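Local coordinates for protein acyl-coenzyme A oxidase 3 (Yarrowia lipolytica, PDB 5YS9) that oxidises acyl-CoA thioesters to (2E)-enoyl-CoA using FAD, reducing oxygen to hydrogen peroxide in peroxisomal fatty acid beta-oxidation, at residues R107-G112 against G117-L122; A311-V316 against A413-T418; V86-A91 against I113-T118. All coordinates share one frame; numbering follows the deposited sequence.

Interaction 1. Residues R107-G112 against G117-L122; sequences RSQLHG and GTRIRL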
loop_
_atom_site.group_PDB
_atom_site.type_symbol
_atom_site.label_atom_id
_atom_site.label_comp_id
_atom_site.label_asym_id
_atom_site.label_seq_id
_atom_site.Cartn_x
_atom_site.Cartn_y
_atom_site.Cartn_z
ATOM N N ARG A 107 12.328 -15.541 19.031
ATOM C CA ARG A 107 11.154 -16.368 18.839
ATOM C C ARG A 107 9.903 -15.559 18.515
ATOM O O ARG A 107 9.150 -15.927 17.638
ATOM C CB ARG A 107 10.887 -17.224 20.065
ATOM C CG ARG A 107 9.864 -18.316 19.821
ATOM C CD ARG A 107 9.322 -18.899 21.107
ATOM N NE ARG A 107 10.313 -19.684 21.816
ATOM C CZ ARG A 107 10.704 -20.884 21.444
ATOM N NH1 ARG A 107 10.188 -21.441 20.372
ATOM N NH2 ARG A 107 11.614 -21.523 22.137
ATOM N N SER A 108 9.687 -14.455 19.216
ATOM C CA SER A 108 8.565 -13.607 18.909
ATOM C C SER A 108 8.704 -12.866 17.541
ATOM O O SER A 108 7.709 -12.557 16.922
ATOM C CB SER A 108 8.205 -12.700 20.092
ATOM O OG SER A 108 8.965 -11.537 20.086
ATOM N N GLN A 109 9.905 -12.665 17.035
ATOM C CA GLN A 109 10.099 -11.990 15.739
ATOM C C GLN A 109 9.940 -12.978 14.559
ATOM O O GLN A 109 9.362 -12.679 13.508
ATOM C CB GLN A 109 11.510 -11.401 15.648
ATOM C CG GLN A 109 11.822 -10.120 16.402
ATOM C CD GLN A 109 13.288 -9.685 16.168
ATOM O OE1 GLN A 109 14.244 -10.442 16.471
ATOM N NE2 GLN A 109 13.471 -8.492 15.616
ATOM N N LEU A 110 10.522 -14.147 14.728
ATOM C CA LEU A 110 10.311 -15.240 13.797
ATOM C C LEU A 110 8.804 -15.569 13.615
ATOM O O LEU A 110 8.361 -15.814 12.504
ATOM C CB LEU A 110 11.081 -16.487 14.245
ATOM C CG LEU A 110 12.618 -16.354 14.229
ATOM C CD1 LEU A 110 13.212 -17.467 15.062
ATOM C CD2 LEU A 110 13.158 -16.373 12.804
ATOM N N HIS A 111 8.062 -15.574 14.711
ATOM C CA HIS A 111 6.654 -15.904 14.706
ATOM C C HIS A 111 5.857 -14.814 14.012
ATOM O O HIS A 111 4.786 -15.105 13.483
ATOM C CB HIS A 111 6.150 -16.048 16.149
ATOM C CG HIS A 111 4.757 -16.586 16.264
ATOM N ND1 HIS A 111 3.871 -16.155 17.226
ATOM C CD2 HIS A 111 4.096 -17.514 15.533
ATOM C CE1 HIS A 111 2.738 -16.826 17.102
ATOM N NE2 HIS A 111 2.846 -17.646 16.075
ATOM N N GLY A 112 6.381 -13.575 14.072
ATOM C CA GLY A 112 5.823 -12.409 13.410
ATOM C C GLY A 112 5.928 -12.435 11.898
ATOM O O GLY A 112 5.291 -11.656 11.225
ATOM N N GLY A 117 -0.522 -10.845 14.713
ATOM C CA GLY A 117 -1.513 -10.560 15.712
ATOM C C GLY A 117 -1.152 -11.151 17.053
ATOM O O GLY A 117 -1.108 -10.451 18.052
ATOM N N THR A 118 -0.896 -12.447 17.087
ATOM C CA THR A 118 -0.663 -13.128 18.357
ATOM C C THR A 118 0.535 -12.541 19.099
ATOM O O THR A 118 0.473 -12.214 20.280
ATOM C CB THR A 118 -0.486 -14.627 18.131
ATOM O OG1 THR A 118 -1.743 -15.200 17.746
ATOM C CG2 THR A 118 -0.019 -15.315 19.421
ATOM N N ARG A 119 1.630 -12.391 18.379
ATOM C CA ARG A 119 2.836 -11.744 18.900
ATOM C C ARG A 119 2.530 -10.449 19.670
ATOM O O ARG A 119 3.081 -10.233 20.734
ATOM C CB ARG A 119 3.769 -11.456 17.720
ATOM C CG ARG A 119 5.000 -10.697 18.082
ATOM C CD ARG A 119 5.783 -10.202 16.896
ATOM N NE ARG A 119 6.953 -9.554 17.478
ATOM C CZ ARG A 119 7.898 -8.882 16.828
ATOM N NH1 ARG A 119 7.853 -8.774 15.518
ATOM N NH2 ARG A 119 8.898 -8.298 17.518
ATOM N N ILE A 120 1.647 -9.596 19.147
ATOM C CA ILE A 120 1.381 -8.309 19.782
ATOM C C ILE A 120 0.410 -8.477 20.906
ATOM O O ILE A 120 0.552 -7.820 21.937
ATOM C CB ILE A 120 0.831 -7.230 18.811
ATOM C CG1 ILE A 120 1.750 -7.080 17.614
ATOM C CG2 ILE A 120 0.736 -5.877 19.502
ATOM C CD1 ILE A 120 3.189 -6.803 18.013
ATOM N N ARG A 121 -0.548 -9.368 20.764
ATOM C CA ARG A 121 -1.498 -9.558 21.833
ATOM C C ARG A 121 -0.806 -10.029 23.088
ATOM O O ARG A 121 -1.161 -9.643 24.182
ATOM C CB ARG A 121 -2.640 -10.483 21.447
ATOM C CG ARG A 121 -3.938 -10.005 22.053
ATOM C CD ARG A 121 -5.032 -11.024 21.947
ATOM N NE ARG A 121 -5.878 -10.991 23.118
ATOM C CZ ARG A 121 -7.118 -11.429 23.131
ATOM N NH1 ARG A 121 -7.643 -11.917 22.039
ATOM N NH2 ARG A 121 -7.818 -11.371 24.234
ATOM N N LEU A 122 0.184 -10.879 22.927
ATOM C CA LEU A 122 1.071 -11.193 24.039
ATOM C C LEU A 122 1.983 -10.020 24.372
ATOM O O LEU A 122 2.119 -9.623 25.542
ATOM C CB LEU A 122 1.935 -12.396 23.698
ATOM C CG LEU A 122 2.617 -13.012 24.902
ATOM C CD1 LEU A 122 1.601 -13.216 26.018
ATOM C CD2 LEU A 122 3.291 -14.312 24.480
#
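R119 reaches across from helix 116-136 and lies along S108, Q109 and G112. The two short helical segments run roughly antiparallel, 145° between their directions, with axes 9.4 Å apart at closest approach; they form a helical hairpin in the N-terminal part of the oxidase. The tight part is the arginine. Its CG stands anti to the backbone N (chi1 175°), and the extended chain beyond carries CD and the guanidinium across to the facing helix, where CD comes to 3.0 Å from S108 O. Q109 CA sits 3.9 Å over the centre of one guanidinium face, while Q109 CG lies 3.6 Å from R119 NH2. G112 is close by as well, its CA 4.1 Å from R119 CD, and a side chain there would probably crowd the guanidinium. The other part is looser though buried: H111 meets T118 with one edge of its imidazole, CE1 being 3.9 Å from T118 CG2 in the ring plane. S108, partly exposed, brings OG only to 3.8 Å from R119 NE and spends its hydroxyl on L105 O. R119 NH1 forms its salt bridge with D312 OD2 on helix 300-330. S108 O lies near NE at an angle too poor for a bond, yet this carbonyl oxygen would probably still favour the positive charge.

Interaction 2. Residues A311-V316 against A413-T418; sequences ADSFFV and AFTTWT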
loop_
_atom_site.group_PDB
_atom_site.type_symbol
_atom_site.label_atom_id
_atom_site.label_comp_id
_atom_site.label_asym_id
_atom_site.label_seq_id
_atom_site.Cartn_x
_atom_site.Cartn_y
_atom_site.Cartn_z
ATOM N N ALA A 311 15.096 -4.945 12.186
ATOM C CA ALA A 311 15.116 -6.392 11.985
ATOM C C ALA A 311 13.755 -7.001 11.543
ATOM O O ALA A 311 13.734 -7.792 10.624
ATOM C CB ALA A 311 15.649 -7.095 13.227
ATOM N N ASP A 312 12.643 -6.632 12.178
ATOM C CA ASP A 312 11.298 -7.060 11.744
ATOM C C ASP A 312 11.085 -6.751 10.263
ATOM O O ASP A 312 10.435 -7.522 9.571
ATOM C CB ASP A 312 10.155 -6.359 12.536
ATOM C CG ASP A 312 10.027 -6.831 13.985
ATOM O OD1 ASP A 312 10.619 -7.870 14.315
ATOM O OD2 ASP A 312 9.342 -6.155 14.821
ATOM N N SER A 313 11.580 -5.601 9.795
ATOM C CA SER A 313 11.403 -5.226 8.402
ATOM C C SER A 313 12.102 -6.264 7.509
ATOM O O SER A 313 11.592 -6.653 6.409
ATOM C CB SER A 313 11.887 -3.802 8.119
ATOM O OG SER A 313 11.117 -2.839 8.834
ATOM N N PHE A 314 13.246 -6.732 7.991
ATOM C CA PHE A 314 13.937 -7.800 7.315
ATOM C C PHE A 314 13.144 -9.094 7.327
ATOM O O PHE A 314 12.881 -9.701 6.273
ATOM C CB PHE A 314 15.322 -8.043 7.934
ATOM C CG PHE A 314 15.900 -9.368 7.562
ATOM C CD1 PHE A 314 16.376 -9.575 6.288
ATOM C CD2 PHE A 314 15.887 -10.431 8.469
ATOM C CE1 PHE A 314 16.905 -10.800 5.918
ATOM C CE2 PHE A 314 16.402 -11.677 8.105
ATOM C CZ PHE A 314 16.920 -11.853 6.826
ATOM N N PHE A 315 12.811 -9.520 8.536
ATOM C CA PHE A 315 12.106 -10.743 8.755
ATOM C C PHE A 315 10.819 -10.911 7.943
ATOM O O PHE A 315 10.541 -12.014 7.496
ATOM C CB PHE A 315 11.811 -10.907 10.247
ATOM C CG PHE A 315 12.996 -11.381 11.048
ATOM C CD1 PHE A 315 13.632 -12.591 10.733
ATOM C CD2 PHE A 315 13.490 -10.625 12.111
ATOM C CE1 PHE A 315 14.706 -13.039 11.488
ATOM C CE2 PHE A 315 14.583 -11.055 12.863
ATOM C CZ PHE A 315 15.186 -12.259 12.555
ATOM N N VAL A 316 10.044 -9.839 7.758
ATOM C CA VAL A 316 8.855 -9.883 6.913
ATOM C C VAL A 316 9.216 -9.802 5.436
ATOM O O VAL A 316 8.691 -10.558 4.651
ATOM C CB VAL A 316 7.804 -8.805 7.293
ATOM C CG1 VAL A 316 6.576 -8.822 6.358
ATOM C CG2 VAL A 316 7.333 -9.075 8.692
ATOM N N ALA A 413 12.000 4.456 10.524
ATOM C CA ALA A 413 11.020 5.052 9.615
ATOM C C ALA A 413 11.085 4.421 8.250
ATOM O O ALA A 413 10.092 3.864 7.790
ATOM C CB ALA A 413 11.182 6.550 9.492
ATOM N N PHE A 414 12.276 4.456 7.656
ATOM C CA PHE A 414 12.461 4.023 6.269
ATOM C C PHE A 414 12.421 2.519 6.016
ATOM O O PHE A 414 11.948 2.093 4.957
ATOM C CB PHE A 414 13.711 4.691 5.652
ATOM C CG PHE A 414 13.484 6.152 5.356
ATOM C CD1 PHE A 414 12.704 6.524 4.270
ATOM C CD2 PHE A 414 13.967 7.153 6.212
ATOM C CE1 PHE A 414 12.452 7.866 4.000
ATOM C CE2 PHE A 414 13.721 8.501 5.960
ATOM C CZ PHE A 414 12.949 8.863 4.857
ATOM N N THR A 415 12.906 1.724 6.969
ATOM C CA THR A 415 12.857 0.293 6.835
ATOM C C THR A 415 11.413 -0.189 7.031
ATOM O O THR A 415 10.985 -1.153 6.421
ATOM C CB THR A 415 13.872 -0.488 7.748
ATOM O OG1 THR A 415 13.615 -0.279 9.152
ATOM C CG2 THR A 415 15.290 -0.130 7.422
ATOM N N THR A 416 10.640 0.475 7.874
ATOM C CA THR A 416 9.238 0.091 7.973
ATOM C C THR A 416 8.479 0.447 6.701
ATOM O O THR A 416 7.806 -0.429 6.150
ATOM C CB THR A 416 8.550 0.555 9.263
ATOM O OG1 THR A 416 8.604 1.976 9.414
ATOM C CG2 THR A 416 9.217 -0.125 10.420
ATOM N N TRP A 417 8.610 1.680 6.211
ATOM C CA TRP A 417 8.012 2.041 4.922
ATOM C C TRP A 417 8.476 1.147 3.756
ATOM O O TRP A 417 7.671 0.749 2.908
ATOM C CB TRP A 417 8.306 3.487 4.539
ATOM C CG TRP A 417 7.416 4.530 5.097
ATOM C CD1 TRP A 417 6.043 4.461 5.331
ATOM C CD2 TRP A 417 7.812 5.831 5.464
ATOM N NE1 TRP A 417 5.592 5.650 5.833
ATOM C CE2 TRP A 417 6.649 6.521 5.902
ATOM C CE3 TRP A 417 9.042 6.504 5.462
ATOM C CZ2 TRP A 417 6.690 7.849 6.335
ATOM C CZ3 TRP A 417 9.070 7.840 5.891
ATOM C CH2 TRP A 417 7.902 8.483 6.325
ATOM N N THR A 418 9.766 0.854 3.715
ATOM C CA THR A 418 10.306 0.023 2.682
ATOM C C THR A 418 9.712 -1.395 2.722
ATOM O O THR A 418 9.354 -1.914 1.670
ATOM C CB THR A 418 11.841 -0.003 2.730
ATOM O OG1 THR A 418 12.326 1.291 2.354
ATOM C CG2 THR A 418 12.386 -1.004 1.716
#
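Two long helices of the C-alpha1 helical domain of the acyl-CoA oxidase, 300-330 and 391-428, come together where S313 faces T415 and T416. The packing here is between small residues: the CA atoms of S313 and T416 are 5.8 Å apart, a close approach, consistent with a small serine pointing at the neighbour. S313 OG stands anti to its carbonyl carbon (chi1 -64°), on the side of the backbone N, and the hydroxyl bonds to M309 O one turn back in its own helix. The same oxygen also comes to 2.9 Å from T415 O, a short approach that is not counted as a hydrogen bond, and S313 CB lies 3.3 Å from that carbonyl oxygen. Around the serine the threonines close in. T415 OG1, 3.6 Å from S313 OG, is bonded to L411 O one turn back along its helix. All three residues are buried, and their hydroxyls have polar neighbours away from the contact: T416 OG1 lies by K412 O and the side-chain amide of N458. W417, which points away from helix 300-330, bonds through NE1 to Q428 of the second subunit. On the contact itself T416 turns a methyl and not its hydroxyl to the serine, CG2 lying 3.7 Å from S313 OG.

Interaction 3. Residues V86-A91 against I113-T118; sequences VARIAA and IVDMGT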
loop_
_atom_site.group_PDB
_atom_site.type_symbol
_atom_site.label_atom_id
_atom_site.label_comp_id
_atom_site.label_asym_id
_atom_site.label_seq_id
_atom_site.Cartn_x
_atom_site.Cartn_y
_atom_site.Cartn_z
ATOM N N VAL A 86 -5.465 -16.446 21.841
ATOM C CA VAL A 86 -5.291 -16.808 23.248
ATOM C C VAL A 86 -4.745 -18.214 23.382
ATOM O O VAL A 86 -3.807 -18.431 24.121
ATOM C CB VAL A 86 -6.571 -16.611 24.080
ATOM C CG1 VAL A 86 -6.346 -17.056 25.526
ATOM C CG2 VAL A 86 -6.977 -15.143 24.055
ATOM N N ALA A 87 -5.270 -19.137 22.600
ATOM C CA ALA A 87 -4.785 -20.496 22.606
ATOM C C ALA A 87 -3.332 -20.502 22.176
ATOM O O ALA A 87 -2.523 -21.263 22.676
ATOM C CB ALA A 87 -5.622 -21.350 21.689
ATOM N N ARG A 88 -3.020 -19.650 21.220
ATOM C CA ARG A 88 -1.663 -19.504 20.765
ATOM C C ARG A 88 -0.747 -18.989 21.883
ATOM O O ARG A 88 0.365 -19.438 22.028
ATOM C CB ARG A 88 -1.628 -18.629 19.512
ATOM C CG ARG A 88 -1.655 -19.412 18.210
ATOM C CD ARG A 88 -2.966 -19.332 17.449
ATOM N NE ARG A 88 -2.854 -18.436 16.320
ATOM C CZ ARG A 88 -3.142 -18.726 15.058
ATOM N NH1 ARG A 88 -3.592 -19.907 14.712
ATOM N NH2 ARG A 88 -2.979 -17.804 14.136
ATOM N N ILE A 89 -1.235 -18.054 22.683
ATOM C CA ILE A 89 -0.484 -17.521 23.805
ATOM C C ILE A 89 -0.190 -18.590 24.866
ATOM O O ILE A 89 0.891 -18.636 25.424
ATOM C CB ILE A 89 -1.177 -16.263 24.386
ATOM C CG1 ILE A 89 -0.903 -15.060 23.494
ATOM C CG2 ILE A 89 -0.698 -15.937 25.784
ATOM C CD1 ILE A 89 -1.923 -13.961 23.596
ATOM N N ALA A 90 -1.165 -19.442 25.129
ATOM C CA ALA A 90 -1.028 -20.528 26.089
ATOM C C ALA A 90 0.071 -21.510 25.662
ATOM O O ALA A 90 0.884 -21.922 26.501
ATOM C CB ALA A 90 -2.353 -21.237 26.266
ATOM N N ALA A 91 0.089 -21.865 24.369
ATOM C CA ALA A 91 1.170 -22.665 23.781
ATOM C C ALA A 91 2.510 -21.968 23.880
ATOM O O ALA A 91 3.420 -22.545 24.405
ATOM C CB ALA A 91 0.879 -23.024 22.336
ATOM N N ILE A 113 6.742 -13.324 11.359
ATOM C CA ILE A 113 6.778 -13.573 9.917
ATOM C C ILE A 113 5.436 -14.100 9.375
ATOM O O ILE A 113 5.064 -13.798 8.257
ATOM C CB ILE A 113 7.889 -14.566 9.552
ATOM C CG1 ILE A 113 9.246 -14.020 10.030
ATOM C CG2 ILE A 113 7.950 -14.810 8.041
ATOM C CD1 ILE A 113 10.403 -15.021 9.982
ATOM N N VAL A 114 4.714 -14.862 10.172
ATOM C CA VAL A 114 3.392 -15.381 9.777
ATOM C C VAL A 114 2.203 -15.076 10.680
ATOM O O VAL A 114 1.062 -15.195 10.249
ATOM C CB VAL A 114 3.458 -16.876 9.580
ATOM C CG1 VAL A 114 4.265 -17.163 8.330
ATOM C CG2 VAL A 114 4.060 -17.586 10.792
ATOM N N ASP A 115 2.433 -14.622 11.904
ATOM C CA ASP A 115 1.314 -14.216 12.778
ATOM C C ASP A 115 1.662 -12.904 13.490
ATOM O O ASP A 115 2.263 -12.883 14.533
ATOM C CB ASP A 115 0.990 -15.380 13.749
ATOM C CG ASP A 115 -0.275 -15.153 14.524
ATOM O OD1 ASP A 115 -0.794 -14.033 14.388
ATOM O OD2 ASP A 115 -0.723 -16.067 15.276
ATOM N N MET A 116 1.314 -11.790 12.890
ATOM C CA MET A 116 1.617 -10.515 13.518
ATOM C C MET A 116 0.596 -10.131 14.599
ATOM O O MET A 116 0.815 -9.198 15.307
ATOM C CB MET A 116 1.704 -9.440 12.469
ATOM C CG MET A 116 2.730 -9.725 11.382
ATOM S SD MET A 116 3.036 -8.356 10.226
ATOM C CE MET A 116 2.852 -9.289 8.706
ATOM N N GLY A 117 -0.522 -10.845 14.713
ATOM C CA GLY A 117 -1.513 -10.560 15.712
ATOM C C GLY A 117 -1.152 -11.151 17.053
ATOM O O GLY A 117 -1.108 -10.451 18.052
ATOM N N THR A 118 -0.896 -12.447 17.087
ATOM C CA THR A 118 -0.663 -13.128 18.357
ATOM C C THR A 118 0.535 -12.541 19.099
ATOM O O THR A 118 0.473 -12.214 20.280
ATOM C CB THR A 118 -0.486 -14.627 18.131
ATOM O OG1 THR A 118 -1.743 -15.200 17.746
ATOM C CG2 THR A 118 -0.019 -15.315 19.421
#
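R88 on helix 78-92 meets D115 ionically, at the turn that leads into helix 116-136. R88 NH2 lies 3.1 Å from D115 OD2 and donates to it, while NE adds a weak bond at 3.4 Å to OD2. The two flat groups stand 73° apart, NH2 coming in well above the carboxylate plane, and the arginine chain bends at chi2 and chi3 on its way to the carboxylate. A second salt bridge joins NH2 to D73. Hydrogen bonds hold the carboxylate from within its own segment: T118 N donates to D115 OD1 almost straight (3.1 Å, 179°), G117 N does so weakly, and T118 OG1 reaches OD2 on its syn side, from the face opposite R88 NH2. Replacing D115 by an alanine would probably deprive R88 of one of its two anionic mates and leave the amide of T118 without its acceptor. Van der Waals contacts complete the interface. T118 CG2 rests 3.7 Å from R88 CB and 4.2 Å from I89 CG1. Beyond this, I89 packs on F684 of the second subunit. D115 is thus a classic helix N-cap, here tied to a neighbouring helix by a salt bridge.

Interactions 1 and 3 lie side by side, about 6 Å between centres, and share G117 and T118 on helix 116-136; helices 78-92 and 101-111, consecutive in the chain, pack against it there. Both belong to the N-terminal domain. Interaction 2 comes later in the chain, in the C-alpha1 domain, its centre about 15 Å from that of interaction 1 and 20 Å from that of interaction 3. Its helix 300-330 nevertheless touches both: D312, the joint to R119, probably also bonds the Q109 amide, and F315 O packs on I113 CG1. The N-terminal helices are thereby joined to the C-alpha1 domain. The side chains of R119 and T416 each lie about 12 Å, and that of D115 about 13 Å, from a bound FAD.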